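Local structure of flavoprotein (5V8S) at residues Val95-Ser103 and Ile175-Gly183; Ile120-Leu128 and Leu162-Thr170. The protein probably transfers electrons as an FMN-binding flavo-diiron oxidoreductase, joining a metallo-beta-lactamase-like domain that holds a mu-oxo-diiron centre to a flavodoxin-like domain. The protein carries 1 engineered substitution. All blocks are in the same frame, centred on the assembly; numbering follows the deposited sequence.

Contact 1: residues Val95-Ser103 and Ile175-Gly183; sequences VNHTEPDDS and ILFSCDVGG. Engineered in segment 95-103: Asp-102 (natural residue His). With FEO (mu-oxo-diiron), chain C.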
# COMPACT_ATOMS: atom_id res chain seq x y z
N VAL A 95 -32.54 -5.79 -10.84
CA VAL A 95 -31.11 -5.79 -10.55
C VAL A 95 -30.50 -4.65 -11.35
O VAL A 95 -30.20 -4.79 -12.54
CB VAL A 95 -30.48 -7.14 -10.89
CG1 VAL A 95 -28.98 -7.13 -10.58
CG2 VAL A 95 -31.17 -8.24 -10.10
N ASN A 96 -30.28 -3.50 -10.69
CA ASN A 96 -29.70 -2.35 -11.36
C ASN A 96 -28.21 -2.55 -11.66
O ASN A 96 -27.68 -1.91 -12.56
CB ASN A 96 -29.86 -1.12 -10.47
CG ASN A 96 -31.29 -0.61 -10.42
OD1 ASN A 96 -31.91 -0.35 -11.45
ND2 ASN A 96 -31.83 -0.44 -9.19
N HIS A 97 -27.54 -3.44 -10.92
CA HIS A 97 -26.10 -3.63 -10.95
C HIS A 97 -25.84 -4.93 -10.23
O HIS A 97 -26.46 -5.21 -9.20
CB HIS A 97 -25.46 -2.43 -10.22
CG HIS A 97 -23.97 -2.46 -10.00
ND1 HIS A 97 -23.03 -2.71 -10.98
CD2 HIS A 97 -23.27 -2.14 -8.89
CE1 HIS A 97 -21.82 -2.59 -10.47
NE2 HIS A 97 -21.93 -2.23 -9.20
N THR A 98 -24.96 -5.76 -10.79
CA THR A 98 -24.82 -7.14 -10.36
C THR A 98 -23.67 -7.37 -9.39
O THR A 98 -23.43 -8.52 -9.01
CB THR A 98 -24.62 -8.05 -11.57
OG1 THR A 98 -23.38 -7.73 -12.21
CG2 THR A 98 -25.78 -7.90 -12.55
N GLU A 99 -22.92 -6.34 -9.01
CA GLU A 99 -21.76 -6.58 -8.17
C GLU A 99 -22.22 -7.23 -6.86
O GLU A 99 -23.28 -6.88 -6.34
CB GLU A 99 -21.04 -5.26 -7.87
CG GLU A 99 -19.73 -5.42 -7.13
CD GLU A 99 -18.96 -4.14 -7.01
OE1 GLU A 99 -19.29 -3.15 -7.67
OE2 GLU A 99 -17.97 -4.12 -6.23
N PRO A 100 -21.45 -8.17 -6.29
CA PRO A 100 -21.99 -8.94 -5.16
C PRO A 100 -22.24 -8.17 -3.87
O PRO A 100 -22.87 -8.75 -2.98
CB PRO A 100 -20.96 -10.05 -4.97
CG PRO A 100 -20.43 -10.27 -6.33
CD PRO A 100 -20.36 -8.91 -6.96
N ASP A 101 -21.77 -6.93 -3.71
CA ASP A 101 -22.20 -6.18 -2.53
C ASP A 101 -23.68 -5.84 -2.57
O ASP A 101 -24.31 -5.67 -1.53
CB ASP A 101 -21.40 -4.90 -2.35
CG ASP A 101 -21.48 -3.95 -3.53
OD1 ASP A 101 -21.31 -4.39 -4.68
OD2 ASP A 101 -21.72 -2.74 -3.32
N ASP A 102 -24.25 -5.77 -3.76
CA ASP A 102 -25.67 -5.53 -3.94
C ASP A 102 -26.45 -6.77 -4.38
O ASP A 102 -27.66 -6.82 -4.15
CB ASP A 102 -25.87 -4.33 -4.89
CG ASP A 102 -25.26 -3.00 -4.30
OD1 ASP A 102 -25.74 -2.52 -3.23
OD2 ASP A 102 -24.28 -2.42 -4.85
N SER A 103 -25.79 -7.80 -4.94
CA SER A 103 -26.47 -8.98 -5.48
C SER A 103 -26.20 -10.27 -4.72
O SER A 103 -26.76 -11.31 -5.09
CB SER A 103 -26.09 -9.18 -6.95
OG SER A 103 -24.75 -9.65 -7.07
N ILE A 175 -39.39 8.73 -8.55
CA ILE A 175 -38.51 8.09 -7.57
C ILE A 175 -37.46 7.30 -8.33
O ILE A 175 -37.80 6.44 -9.14
CB ILE A 175 -39.32 7.19 -6.64
CG1 ILE A 175 -40.38 8.02 -5.91
CG2 ILE A 175 -38.41 6.44 -5.66
CD1 ILE A 175 -41.34 7.20 -5.08
N LEU A 176 -36.19 7.58 -8.07
CA LEU A 176 -35.10 6.93 -8.80
C LEU A 176 -34.39 5.95 -7.87
O LEU A 176 -33.83 6.35 -6.84
CB LEU A 176 -34.11 7.99 -9.31
CG LEU A 176 -33.11 7.49 -10.35
CD1 LEU A 176 -33.80 7.31 -11.69
CD2 LEU A 176 -31.94 8.45 -10.48
N PHE A 177 -34.43 4.67 -8.22
CA PHE A 177 -33.67 3.63 -7.54
C PHE A 177 -32.36 3.49 -8.30
O PHE A 177 -32.35 3.02 -9.44
CB PHE A 177 -34.44 2.31 -7.53
CG PHE A 177 -35.78 2.38 -6.86
CD1 PHE A 177 -36.92 2.72 -7.58
CD2 PHE A 177 -35.92 2.07 -5.51
CE1 PHE A 177 -38.17 2.76 -6.96
CE2 PHE A 177 -37.17 2.09 -4.89
CZ PHE A 177 -38.29 2.44 -5.61
N SER A 178 -31.27 3.96 -7.71
CA SER A 178 -30.07 4.23 -8.48
C SER A 178 -28.87 3.37 -8.11
O SER A 178 -27.81 3.52 -8.71
CB SER A 178 -29.69 5.71 -8.32
OG SER A 178 -29.58 6.05 -6.96
N CYS A 179 -29.00 2.48 -7.12
CA CYS A 179 -27.92 1.59 -6.69
C CYS A 179 -26.63 2.36 -6.41
O CYS A 179 -26.63 3.23 -5.54
CB CYS A 179 -27.73 0.43 -7.66
SG CYS A 179 -26.92 -0.97 -6.86
N ASP A 180 -25.51 2.10 -7.10
CA ASP A 180 -24.27 2.80 -6.75
C ASP A 180 -24.30 4.28 -7.09
O ASP A 180 -23.54 5.05 -6.49
CB ASP A 180 -23.05 2.23 -7.48
CG ASP A 180 -22.61 0.87 -6.96
OD1 ASP A 180 -23.14 0.40 -5.93
OD2 ASP A 180 -21.73 0.25 -7.59
N VAL A 181 -25.15 4.69 -8.03
CA VAL A 181 -25.22 6.08 -8.44
C VAL A 181 -25.91 6.86 -7.32
O VAL A 181 -27.09 6.66 -7.03
CB VAL A 181 -25.97 6.22 -9.77
CG1 VAL A 181 -26.09 7.69 -10.16
CG2 VAL A 181 -25.28 5.42 -10.87
N GLY A 182 -25.16 7.74 -6.66
CA GLY A 182 -25.68 8.47 -5.53
C GLY A 182 -25.35 7.86 -4.18
O GLY A 182 -25.80 8.38 -3.15
N GLY A 183 -24.54 6.80 -4.16
CA GLY A 183 -24.14 6.21 -2.91
C GLY A 183 -23.04 6.98 -2.21
O GLY A 183 -22.44 7.89 -2.76
FE1 FEO C . -20.61 -1.50 -7.56
FE2 FEO C . -22.36 -1.15 -4.66
O FEO C . -21.58 -2.11 -6.07
O HOH W 1 -19.32 -0.73 -5.95
O HOH W 2 -20.41 0.00 -4.49

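Contact 2: residues Ile120-Leu128 and Leu162-Thr170; sequences IASNFGKRL and LHWPDTMVT. With FEO (mu-oxo-diiron), chain C.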
# COMPACT_ATOMS: atom_id res chain seq x y z
N ILE A 120 -35.25 -8.54 -13.75
CA ILE A 120 -35.00 -7.51 -14.75
C ILE A 120 -33.59 -6.98 -14.58
O ILE A 120 -33.18 -6.60 -13.47
CB ILE A 120 -36.03 -6.37 -14.63
CG1 ILE A 120 -37.42 -6.89 -14.96
CG2 ILE A 120 -35.65 -5.20 -15.55
CD1 ILE A 120 -38.51 -5.94 -14.57
N ALA A 121 -32.84 -6.90 -15.68
CA ALA A 121 -31.49 -6.37 -15.65
C ALA A 121 -31.15 -5.81 -17.03
O ALA A 121 -31.87 -6.01 -18.00
CB ALA A 121 -30.49 -7.46 -15.26
N SER A 122 -30.02 -5.12 -17.11
CA SER A 122 -29.51 -4.70 -18.41
C SER A 122 -28.93 -5.90 -19.16
O SER A 122 -28.81 -7.01 -18.64
CB SER A 122 -28.41 -3.66 -18.22
OG SER A 122 -27.25 -4.27 -17.66
N ASN A 123 -28.56 -5.67 -20.42
CA ASN A 123 -27.97 -6.74 -21.22
C ASN A 123 -26.71 -7.30 -20.57
O ASN A 123 -26.54 -8.52 -20.43
CB ASN A 123 -27.66 -6.23 -22.63
CG ASN A 123 -27.28 -7.34 -23.56
OD1 ASN A 123 -28.12 -8.13 -23.98
ND2 ASN A 123 -26.00 -7.42 -23.88
N PHE A 124 -25.80 -6.43 -20.17
CA PHE A 124 -24.60 -6.92 -19.50
C PHE A 124 -24.94 -7.50 -18.14
O PHE A 124 -24.30 -8.46 -17.69
CB PHE A 124 -23.58 -5.80 -19.34
CG PHE A 124 -22.24 -6.14 -19.85
CD1 PHE A 124 -21.41 -6.97 -19.13
CD2 PHE A 124 -21.79 -5.62 -21.05
CE1 PHE A 124 -20.13 -7.28 -19.60
CE2 PHE A 124 -20.53 -5.93 -21.52
CZ PHE A 124 -19.70 -6.76 -20.79
N GLY A 125 -25.94 -6.94 -17.46
CA GLY A 125 -26.37 -7.49 -16.19
C GLY A 125 -26.80 -8.95 -16.31
O GLY A 125 -26.47 -9.77 -15.45
N LYS A 126 -27.56 -9.28 -17.36
CA LYS A 126 -27.93 -10.67 -17.58
C LYS A 126 -26.70 -11.56 -17.72
O LYS A 126 -26.62 -12.64 -17.13
CB LYS A 126 -28.84 -10.76 -18.81
CG LYS A 126 -29.14 -12.18 -19.23
CD LYS A 126 -30.23 -12.20 -20.29
CE LYS A 126 -30.63 -13.62 -20.61
NZ LYS A 126 -29.45 -14.38 -21.06
N ARG A 127 -25.72 -11.11 -18.50
CA ARG A 127 -24.50 -11.90 -18.68
C ARG A 127 -23.80 -12.14 -17.35
O ARG A 127 -23.32 -13.25 -17.09
CB ARG A 127 -23.58 -11.19 -19.67
CG ARG A 127 -24.14 -11.18 -21.08
CD ARG A 127 -23.59 -10.04 -21.92
NE ARG A 127 -22.14 -10.06 -22.03
CZ ARG A 127 -21.43 -9.21 -22.77
NH1 ARG A 127 -22.05 -8.27 -23.47
NH2 ARG A 127 -20.11 -9.30 -22.81
N LEU A 128 -23.74 -11.12 -16.50
CA LEU A 128 -23.02 -11.26 -15.24
C LEU A 128 -23.79 -12.10 -14.23
O LEU A 128 -23.18 -12.83 -13.45
CB LEU A 128 -22.67 -9.88 -14.66
CG LEU A 128 -21.65 -9.09 -15.50
CD1 LEU A 128 -21.60 -7.63 -15.10
CD2 LEU A 128 -20.26 -9.73 -15.39
N LEU A 162 -20.92 3.36 -14.51
CA LEU A 162 -21.09 3.93 -13.18
C LEU A 162 -21.29 2.83 -12.14
O LEU A 162 -22.26 2.89 -11.38
CB LEU A 162 -22.26 4.91 -13.17
CG LEU A 162 -22.13 6.10 -14.13
CD1 LEU A 162 -23.34 7.04 -14.06
CD2 LEU A 162 -20.84 6.87 -13.84
N HIS A 163 -20.38 1.87 -12.02
CA HIS A 163 -18.99 1.90 -12.52
C HIS A 163 -18.69 0.66 -13.36
O HIS A 163 -17.55 0.39 -13.67
CB HIS A 163 -18.04 1.95 -11.32
CG HIS A 163 -18.30 0.87 -10.34
ND1 HIS A 163 -17.55 -0.28 -10.26
CD2 HIS A 163 -19.33 0.70 -9.48
CE1 HIS A 163 -18.06 -1.08 -9.34
NE2 HIS A 163 -19.16 -0.51 -8.86
N TRP A 164 -19.72 -0.10 -13.74
CA TRP A 164 -19.60 -1.30 -14.57
C TRP A 164 -20.46 -1.15 -15.81
O TRP A 164 -21.38 -0.33 -15.84
CB TRP A 164 -20.10 -2.53 -13.81
CG TRP A 164 -19.11 -3.17 -12.84
CD1 TRP A 164 -17.88 -2.70 -12.45
CD2 TRP A 164 -19.31 -4.40 -12.15
NE1 TRP A 164 -17.30 -3.59 -11.58
CE2 TRP A 164 -18.15 -4.65 -11.39
CE3 TRP A 164 -20.33 -5.34 -12.13
CZ2 TRP A 164 -18.01 -5.78 -10.59
CZ3 TRP A 164 -20.19 -6.47 -11.34
CH2 TRP A 164 -19.04 -6.67 -10.58
N PRO A 165 -20.22 -1.96 -16.85
CA PRO A 165 -21.04 -1.86 -18.07
C PRO A 165 -22.49 -2.26 -17.87
O PRO A 165 -23.31 -2.01 -18.76
CB PRO A 165 -20.34 -2.80 -19.05
CG PRO A 165 -19.54 -3.74 -18.19
CD PRO A 165 -19.11 -2.92 -17.02
N ASP A 166 -22.82 -2.87 -16.73
CA ASP A 166 -24.19 -3.33 -16.50
C ASP A 166 -25.08 -2.29 -15.83
O ASP A 166 -26.28 -2.54 -15.68
CB ASP A 166 -24.21 -4.60 -15.65
CG ASP A 166 -23.76 -4.38 -14.20
OD1 ASP A 166 -23.20 -3.31 -13.88
OD2 ASP A 166 -23.98 -5.30 -13.38
N THR A 167 -24.55 -1.13 -15.44
CA THR A 167 -25.28 -0.27 -14.53
C THR A 167 -26.44 0.44 -15.22
O THR A 167 -26.32 0.95 -16.33
CB THR A 167 -24.32 0.73 -13.86
OG1 THR A 167 -23.61 1.49 -14.83
CG2 THR A 167 -23.32 0.01 -13.09
N MET A 168 -27.58 0.44 -14.53
CA MET A 168 -28.76 1.17 -14.95
C MET A 168 -29.42 1.74 -13.71
O MET A 168 -29.08 1.40 -12.58
CB MET A 168 -29.74 0.24 -15.70
CG MET A 168 -30.35 -0.83 -14.85
SD MET A 168 -31.63 -1.72 -15.77
CE MET A 168 -32.35 -2.68 -14.46
N VAL A 169 -30.39 2.62 -13.93
CA VAL A 169 -31.20 3.14 -12.84
C VAL A 169 -32.66 2.92 -13.21
O VAL A 169 -33.01 2.85 -14.39
CB VAL A 169 -30.89 4.63 -12.55
CG1 VAL A 169 -29.44 4.82 -12.13
CG2 VAL A 169 -31.18 5.47 -13.76
N THR A 170 -33.51 2.77 -12.19
CA THR A 170 -34.93 2.50 -12.35
C THR A 170 -35.71 3.71 -11.87
O THR A 170 -35.53 4.17 -10.74
CB THR A 170 -35.33 1.26 -11.54
OG1 THR A 170 -34.64 0.11 -12.05
CG2 THR A 170 -36.82 0.98 -11.62
FE1 FEO C . -20.61 -1.50 -7.56
FE2 FEO C . -22.36 -1.15 -4.66
O FEO C . -21.58 -2.11 -6.07
O HOH W 3 -28.37 -4.58 -14.63
O HOH W 1 -19.32 -0.73 -5.95
O HOH W 2 -20.41 0.00 -4.49

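Contact 1: residues Val95-Ser103 and Ile175-Gly183
A pair of iron ions fastens Asp-180 to segment 95-103, and the carboxylate of Asp-180 bridges them: OD2 binds the first iron at 2.1 Å and OD1 the second, also at 2.1 Å. From the other segment, His-97 NE2 and Glu-99 OE1, the latter from the N-cap of helix 100-103, take the first iron, Asp-101 OD2 and Asp-102 OD2 the second. Asp-102 is engineered, histidine in the natural sequence. The His-x-Glu-x-Asp run and the bridging aspartate are the signature of the flavo-diiron site in a metallo-beta-lactamase fold. The His-97 ring stands steeply against the Asp-180 carboxylate, the planes 74° apart. NE2 of His-97 reaches its iron because chi1 (174°) turns CG away from the backbone N, while ND1 hydrogen-bonds to Asp-166. Cys-179 SG sits at the edge of that ring, 3.6 Å from Asp-102 OD2; its CB packs on Asn-96 CB. Glu-99 OE2 is held by Tyr-276 of the second subunit. His-163 completes the protein ligands of the first iron and His-240 those of the second. Four carboxylates, one of them engineered, share the two irons, whose charge probably offsets their mutual repulsion and ties the turn after strand 175-179 to segment 95-103.

Contact 2: residues Ile120-Leu128 and Leu162-Thr170
The start of helix 123-133 comes up against the turn 164-167, a type I beta turn, with the CA atoms of Phe-124 and Asp-166 4.7 Å apart. Ser-122, the N-cap residue, works in both directions: its OG donates to Asp-166 O (2.8 Å) and accepts from Gly-125 N (3.0 Å) in a capping bond. A chi1 of 70° places OG between its own backbone N and carbonyl carbon, close enough to serve both. The donor lies 27° out of the Asp-166 carbonyl plane, and beside this bond sits water 3, which accepts from Ser-122 N and donates to Asp-166 O. Asp-166 CB comes within 3.4 Å of Gly-125 N. One turn further along the helix, Leu-128 CD1 meets both Asp-166 OD2 and Trp-164 CE3, the latter at 4.0 Å.

Pro-165 sets its CG over the centre of the Phe-124 ring in a CH-pi contact, 3.7 Å from the centroid and just 6° off the normal. The opposite face of that ring carries the Arg-127 guanidinium, offset toward the rim, so the phenyl is sandwiched. On strand 168-172, Met-168, extended beyond CG, carries CE to Ala-121 CA (4.0 Å) and to Ile-120.

The Asp-166 carboxylate also faces the metal side: OD1 bonds to His-97 ND1 and OD2 to Thr-98 OG1; it is thus a second-shell residue for the iron that His-163 binds directly. Trp-363 of the second subunit meets Trp-164 edge-to-face and packs on Leu-128 and Pro-165. Within the chain, strand 118-121 runs between strands 92-94 and 138-140 of one sheet, and Met-168, on a strand of the other, also packs against strand 152-158.

Contacts 1 and 2 have centres about 9 Å apart in the metallo-beta-lactamase-like part of the chain. Their segments come in the order 95-103, 120-128, 162-170, 175-183, so contact 1 encloses contact 2 along the sequence. Strands 168-172 and 175-179 are successive antiparallel neighbours in one sheet, joined by Phe-177 N to Thr-170 O, whereas strand 118-121 belongs to the other sheet. Each contact therefore spans the two halves of the fold, one at the diiron site and one beside it. Both supply iron ligands and both touch the second subunit, placing the metal centre close to the dimer interface.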